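Long-range contact in putative uncharacterized protein (Dictyostelium purpureum, PDB 4R12), which probably serves as the nicastrin subunit of gamma-secretase, the complex that cleaves membrane proteins such as Notch receptors within the membrane: residues H506-T520 with S531-L545. Sequence-based numbering, arbitrary orientation.
Sequences HRLLYSITQYNSTLT and SLCYSGQCVSSNTHL. With CA (calcium ion), chain G.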
loop_
_atom_site.group_PDB
_atom_site.type_symbol
_atom_site.label_atom_id
_atom_site.label_comp_id
_atom_site.label_asym_id
_atom_site.label_seq_id
_atom_site.Cartn_x
_atom_site.Cartn_y
_atom_site.Cartn_z
ATOM N N HIS A 506 7.350 6.662 -8.684
ATOM C CA HIS A 506 8.551 7.505 -8.703
ATOM C C HIS A 506 8.767 8.186 -10.074
ATOM O O HIS A 506 8.919 9.402 -10.157
ATOM C CB HIS A 506 9.778 6.663 -8.333
ATOM C CG HIS A 506 11.077 7.402 -8.430
ATOM N ND1 HIS A 506 12.229 6.810 -8.899
ATOM C CD2 HIS A 506 11.416 8.670 -8.092
ATOM C CE1 HIS A 506 13.222 7.687 -8.862
ATOM N NE2 HIS A 506 12.753 8.821 -8.377
ATOM N N ARG A 507 8.789 7.401 -11.135
ATOM C CA ARG A 507 9.090 7.959 -12.457
ATOM C C ARG A 507 7.981 8.897 -12.948
ATOM O O ARG A 507 8.256 9.903 -13.621
ATOM C CB ARG A 507 9.317 6.843 -13.466
ATOM C CG ARG A 507 10.460 5.879 -13.150
ATOM C CD ARG A 507 11.785 6.303 -13.749
ATOM N NE ARG A 507 11.747 6.396 -15.211
ATOM C CZ ARG A 507 12.745 6.886 -15.942
ATOM N NH1 ARG A 507 13.843 7.321 -15.337
ATOM N NH2 ARG A 507 12.649 6.946 -17.271
ATOM N N LEU A 508 6.735 8.584 -12.604
ATOM C CA LEU A 508 5.616 9.437 -12.984
ATOM C C LEU A 508 5.638 10.769 -12.213
ATOM O O LEU A 508 5.511 11.838 -12.810
ATOM C CB LEU A 508 4.287 8.699 -12.762
ATOM C CG LEU A 508 3.016 9.479 -13.090
ATOM C CD1 LEU A 508 2.981 9.860 -14.594
ATOM C CD2 LEU A 508 1.764 8.678 -12.679
ATOM N N LEU A 509 5.824 10.703 -10.895
ATOM C CA LEU A 509 5.893 11.907 -10.057
ATOM C C LEU A 509 7.069 12.788 -10.479
ATOM O O LEU A 509 6.935 14.004 -10.582
ATOM C CB LEU A 509 6.031 11.537 -8.572
ATOM C CG LEU A 509 6.117 12.677 -7.542
ATOM C CD1 LEU A 509 4.903 13.583 -7.651
ATOM C CD2 LEU A 509 6.225 12.133 -6.126
ATOM N N TYR A 510 8.221 12.156 -10.691
ATOM C CA TYR A 510 9.418 12.857 -11.154
ATOM C C TYR A 510 9.112 13.622 -12.448
ATOM O O TYR A 510 9.436 14.803 -12.580
ATOM C CB TYR A 510 10.563 11.856 -11.371
ATOM C CG TYR A 510 11.922 12.482 -11.636
ATOM C CD1 TYR A 510 12.253 12.988 -12.898
ATOM C CD2 TYR A 510 12.882 12.562 -10.624
ATOM C CE1 TYR A 510 13.496 13.564 -13.136
ATOM C CE2 TYR A 510 14.128 13.138 -10.854
ATOM C CZ TYR A 510 14.430 13.634 -12.111
ATOM O OH TYR A 510 15.662 14.204 -12.347
ATOM N N SER A 511 8.464 12.950 -13.393
ATOM C CA SER A 511 8.159 13.556 -14.680
ATOM C C SER A 511 7.158 14.713 -14.572
ATOM O O SER A 511 7.361 15.766 -15.181
ATOM C CB SER A 511 7.620 12.489 -15.645
ATOM O OG SER A 511 7.257 13.085 -16.873
ATOM N N ILE A 512 6.087 14.529 -13.798
ATOM C CA ILE A 512 5.036 15.548 -13.742
ATOM C C ILE A 512 5.559 16.845 -13.131
ATOM O O ILE A 512 5.126 17.942 -13.480
ATOM C CB ILE A 512 3.834 15.065 -12.916
ATOM C CG1 ILE A 512 3.058 14.002 -13.678
ATOM C CG2 ILE A 512 2.889 16.219 -12.596
ATOM C CD1 ILE A 512 2.044 13.327 -12.724
ATOM N N THR A 513 6.512 16.710 -12.224
ATOM C CA THR A 513 7.021 17.860 -11.492
ATOM C C THR A 513 8.327 18.411 -12.075
ATOM O O THR A 513 8.964 19.262 -11.467
ATOM C CB THR A 513 7.243 17.493 -10.011
ATOM O OG1 THR A 513 8.129 16.376 -9.933
ATOM C CG2 THR A 513 5.913 17.112 -9.332
ATOM N N GLN A 514 8.717 17.938 -13.257
ATOM C CA GLN A 514 9.981 18.371 -13.858
ATOM C C GLN A 514 10.035 19.892 -14.065
ATOM O O GLN A 514 9.005 20.531 -14.303
ATOM C CB GLN A 514 10.207 17.661 -15.201
ATOM C CG GLN A 514 9.266 18.109 -16.305
ATOM C CD GLN A 514 9.440 17.301 -17.580
ATOM O OE1 GLN A 514 10.136 17.722 -18.506
ATOM N NE2 GLN A 514 8.798 16.139 -17.633
ATOM N N TYR A 515 11.232 20.467 -13.966
ATOM C CA TYR A 515 11.422 21.873 -14.326
ATOM C C TYR A 515 12.316 22.043 -15.558
ATOM O O TYR A 515 12.399 23.134 -16.116
ATOM C CB TYR A 515 11.991 22.670 -13.137
ATOM C CG TYR A 515 13.241 22.102 -12.501
ATOM C CD1 TYR A 515 14.502 22.445 -12.974
ATOM C CD2 TYR A 515 13.163 21.249 -11.406
ATOM C CE1 TYR A 515 15.644 21.939 -12.389
ATOM C CE2 TYR A 515 14.298 20.739 -10.814
ATOM C CZ TYR A 515 15.538 21.090 -11.315
ATOM O OH TYR A 515 16.673 20.589 -10.741
ATOM N N ASN A 516 12.977 20.977 -15.996
ATOM C CA ASN A 516 13.808 21.065 -17.199
ATOM C C ASN A 516 13.931 19.701 -17.881
ATOM O O ASN A 516 13.817 18.651 -17.238
ATOM C CB ASN A 516 15.200 21.622 -16.856
ATOM C CG ASN A 516 15.990 22.074 -18.098
ATOM O OD1 ASN A 516 15.415 22.515 -19.094
ATOM N ND2 ASN A 516 17.314 21.967 -18.029
ATOM N N SER A 517 14.145 19.736 -19.189
ATOM C CA SER A 517 14.317 18.538 -19.994
ATOM C C SER A 517 15.137 18.884 -21.223
ATOM O O SER A 517 14.805 19.812 -21.952
ATOM C CB SER A 517 12.971 17.954 -20.409
ATOM O OG SER A 517 13.157 16.779 -21.176
ATOM N N THR A 518 16.195 18.117 -21.461
ATOM C CA THR A 518 17.145 18.429 -22.521
ATOM C C THR A 518 17.386 17.209 -23.386
ATOM O O THR A 518 17.595 16.116 -22.863
ATOM C CB THR A 518 18.483 18.917 -21.943
ATOM O OG1 THR A 518 18.247 20.070 -21.129
ATOM C CG2 THR A 518 19.463 19.272 -23.066
ATOM N N LEU A 519 17.348 17.397 -24.703
ATOM C CA LEU A 519 17.627 16.312 -25.645
ATOM C C LEU A 519 19.109 15.949 -25.624
ATOM O O LEU A 519 19.941 16.767 -25.991
ATOM C CB LEU A 519 17.206 16.708 -27.061
ATOM C CG LEU A 519 17.604 15.775 -28.208
ATOM C CD1 LEU A 519 17.015 14.379 -28.005
ATOM C CD2 LEU A 519 17.131 16.361 -29.536
ATOM N N THR A 520 19.433 14.724 -25.207
ATOM C CA THR A 520 20.833 14.308 -25.060
ATOM C C THR A 520 21.111 12.957 -25.707
ATOM O O THR A 520 22.260 12.538 -25.831
ATOM C CB THR A 520 21.230 14.210 -23.573
ATOM O OG1 THR A 520 20.506 13.131 -22.972
ATOM C CG2 THR A 520 20.888 15.498 -22.834
ATOM N N SER A 531 20.243 14.230 -13.042
ATOM C CA SER A 531 18.949 14.110 -13.694
ATOM C C SER A 531 18.719 12.661 -14.095
ATOM O O SER A 531 19.581 11.806 -13.878
ATOM C CB SER A 531 18.865 15.054 -14.898
ATOM O OG SER A 531 20.051 15.028 -15.683
ATOM N N LEU A 532 17.540 12.377 -14.643
ATOM C CA LEU A 532 17.189 11.021 -15.031
ATOM C C LEU A 532 16.928 10.978 -16.529
ATOM O O LEU A 532 16.577 11.986 -17.137
ATOM C CB LEU A 532 15.957 10.527 -14.268
ATOM C CG LEU A 532 16.082 10.441 -12.744
ATOM C CD1 LEU A 532 14.781 9.877 -12.140
ATOM C CD2 LEU A 532 17.305 9.621 -12.329
ATOM N N CYS A 533 17.099 9.806 -17.119
ATOM C CA CYS A 533 16.868 9.651 -18.543
ATOM C C CYS A 533 15.449 9.165 -18.856
ATOM O O CYS A 533 14.993 8.129 -18.354
ATOM C CB CYS A 533 17.894 8.697 -19.138
ATOM S SG CYS A 533 17.740 8.571 -20.930
ATOM N N TYR A 534 14.752 9.933 -19.685
ATOM C CA TYR A 534 13.448 9.554 -20.212
ATOM C C TYR A 534 13.495 9.592 -21.732
ATOM O O TYR A 534 13.433 10.679 -22.316
ATOM C CB TYR A 534 12.345 10.497 -19.730
ATOM C CG TYR A 534 11.976 10.393 -18.268
ATOM C CD1 TYR A 534 12.802 10.918 -17.283
ATOM C CD2 TYR A 534 10.771 9.814 -17.882
ATOM C CE1 TYR A 534 12.443 10.849 -15.944
ATOM C CE2 TYR A 534 10.408 9.743 -16.556
ATOM C CZ TYR A 534 11.244 10.262 -15.592
ATOM O OH TYR A 534 10.872 10.180 -14.277
ATOM N N SER A 535 13.629 8.429 -22.366
ATOM C CA SER A 535 13.517 8.335 -23.828
ATOM C C SER A 535 14.408 9.345 -24.558
ATOM O O SER A 535 13.935 10.073 -25.438
ATOM C CB SER A 535 12.058 8.546 -24.267
ATOM O OG SER A 535 11.198 7.590 -23.674
ATOM N N GLY A 536 15.676 9.425 -24.162
ATOM C CA GLY A 536 16.623 10.331 -24.797
ATOM C C GLY A 536 16.658 11.754 -24.260
ATOM O O GLY A 536 17.451 12.577 -24.734
ATOM N N GLN A 537 15.790 12.058 -23.300
ATOM C CA GLN A 537 15.833 13.342 -22.610
ATOM C C GLN A 537 16.447 13.188 -21.228
ATOM O O GLN A 537 16.107 12.245 -20.506
ATOM C CB GLN A 537 14.431 13.940 -22.466
ATOM C CG GLN A 537 13.654 14.082 -23.771
ATOM C CD GLN A 537 14.071 15.301 -24.564
ATOM O OE1 GLN A 537 14.392 15.194 -25.737
ATOM N NE2 GLN A 537 14.070 16.467 -23.925
ATOM N N CYS A 538 17.341 14.109 -20.862
ATOM C CA CYS A 538 17.738 14.258 -19.459
ATOM C C CYS A 538 16.751 15.194 -18.777
ATOM O O CYS A 538 16.610 16.354 -19.168
ATOM C CB CYS A 538 19.173 14.783 -19.333
ATOM S SG CYS A 538 20.393 13.514 -19.730
ATOM N N VAL A 539 16.030 14.670 -17.790
ATOM C CA VAL A 539 14.935 15.403 -17.167
ATOM C C VAL A 539 15.302 15.762 -15.735
ATOM O O VAL A 539 15.794 14.927 -14.974
ATOM C CB VAL A 539 13.624 14.583 -17.190
ATOM C CG1 VAL A 539 12.477 15.360 -16.560
ATOM C CG2 VAL A 539 13.283 14.177 -18.626
ATOM N N SER A 540 15.067 17.018 -15.376
ATOM C CA SER A 540 15.421 17.495 -14.048
ATOM C C SER A 540 14.161 17.712 -13.222
ATOM O O SER A 540 13.226 18.362 -13.672
ATOM C CB SER A 540 16.226 18.787 -14.147
ATOM O OG SER A 540 17.442 18.560 -14.837
ATOM N N SER A 541 14.157 17.160 -12.019
ATOM C CA SER A 541 13.027 17.298 -11.090
ATOM C C SER A 541 13.503 17.153 -9.655
ATOM O O SER A 541 14.350 16.308 -9.363
ATOM C CB SER A 541 11.951 16.245 -11.382
ATOM O OG SER A 541 10.862 16.346 -10.476
ATOM N N ASN A 542 12.929 17.954 -8.763
ATOM C CA ASN A 542 13.212 17.885 -7.330
ATOM C C ASN A 542 12.373 16.792 -6.663
ATOM O O ASN A 542 11.567 17.055 -5.763
ATOM C CB ASN A 542 12.954 19.250 -6.676
ATOM C CG ASN A 542 13.659 19.408 -5.347
ATOM O OD1 ASN A 542 14.517 18.609 -4.986
ATOM N ND2 ASN A 542 13.300 20.448 -4.613
ATOM N N THR A 543 12.585 15.562 -7.124
ATOM C CA THR A 543 11.822 14.388 -6.696
ATOM C C THR A 543 12.797 13.307 -6.260
ATOM O O THR A 543 13.793 13.067 -6.940
ATOM C CB THR A 543 10.935 13.864 -7.843
ATOM O OG1 THR A 543 9.998 14.882 -8.217
ATOM C CG2 THR A 543 10.176 12.586 -7.443
ATOM N N HIS A 544 12.519 12.649 -5.139
ATOM C CA HIS A 544 13.538 11.842 -4.468
ATOM C C HIS A 544 12.968 10.615 -3.778
ATOM O O HIS A 544 11.901 10.673 -3.161
ATOM C CB HIS A 544 14.290 12.710 -3.442
ATOM C CG HIS A 544 14.793 13.998 -4.018
ATOM N ND1 HIS A 544 15.939 14.075 -4.777
ATOM C CD2 HIS A 544 14.268 15.247 -3.998
ATOM C CE1 HIS A 544 16.118 15.322 -5.179
ATOM N NE2 HIS A 544 15.117 16.054 -4.716
ATOM N N LEU A 545 13.687 9.507 -3.892
ATOM C CA LEU A 545 13.387 8.322 -3.107
ATOM C C LEU A 545 13.927 8.451 -1.686
ATOM O O LEU A 545 14.959 9.087 -1.471
ATOM C CB LEU A 545 13.999 7.082 -3.763
ATOM C CG LEU A 545 13.531 6.740 -5.179
ATOM C CD1 LEU A 545 14.462 5.697 -5.791
ATOM C CD2 LEU A 545 12.108 6.216 -5.144
HETATM CA CA CA G . 21.732 10.569 -13.511
HETATM O O HOH W 1 14.506 10.704 -7.905
HETATM O O HOH W 2 10.695 19.791 -9.425
HETATM O O HOH W 3 21.472 11.722 -11.307
HETATM O O HOH W 4 24.241 10.396 -13.231
HETATM O O HOH W 5 21.171 8.764 -12.149
#
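The R507 guanidinium lies flat on the Y534 ring, planes 9° apart and centres 3.8 Å apart, a cation-pi pair. The Y510 ring, swung over by a chi1 of -171° that sets CG anti to the backbone N, is clamped between two CH-pi contacts: S541 CB stands 3.5 Å from the ring centroid over one face, L532 CD1 over the opposite one. One turn earlier in the helix, L545 CD2 makes a CH-pi contact over one face of the H506 imidazole.

Hydrogen bonds pin the rims of these groups. R507 NH2 reaches C533 O at 2.8 Å, in the guanidinium plane, while its NE is held by L472 O. Y534 OH donates to R507 O (2.7 Å) on a lone pair of a carbonyl that already takes S511 N, and Y510 OH gives its proton to V539 O, 2.7 Å away. S541 OG donates to Y510 O at 3.0 Å, on a lone pair in the carbonyl plane, and one water links H506 NE2 to T543 O.

Past the helix, strand 516-520 pairs antiparallel with 536-540; Y515 and N516 both face S540, a classic beta bulge. Beside this ladder Q537 NE2 donates almost straight to S517 OG (2.9 Å), and a type I' turn, Y534 to Q537, joins the hairpin strands.

C522-C533 links the two outer strands of the three-stranded sheet, and C528-C538 ties its central strand to the loop whose D525 and C528 carbonyls bind calcium with S531 O. S541 OG thus supplies a donor to Y510 O in the last helical turn, while a cation-pi stack, a CH-pi contact and tyrosine hydroxyl bonds couple the disulfide-linked hairpin beside the calcium site to the helix.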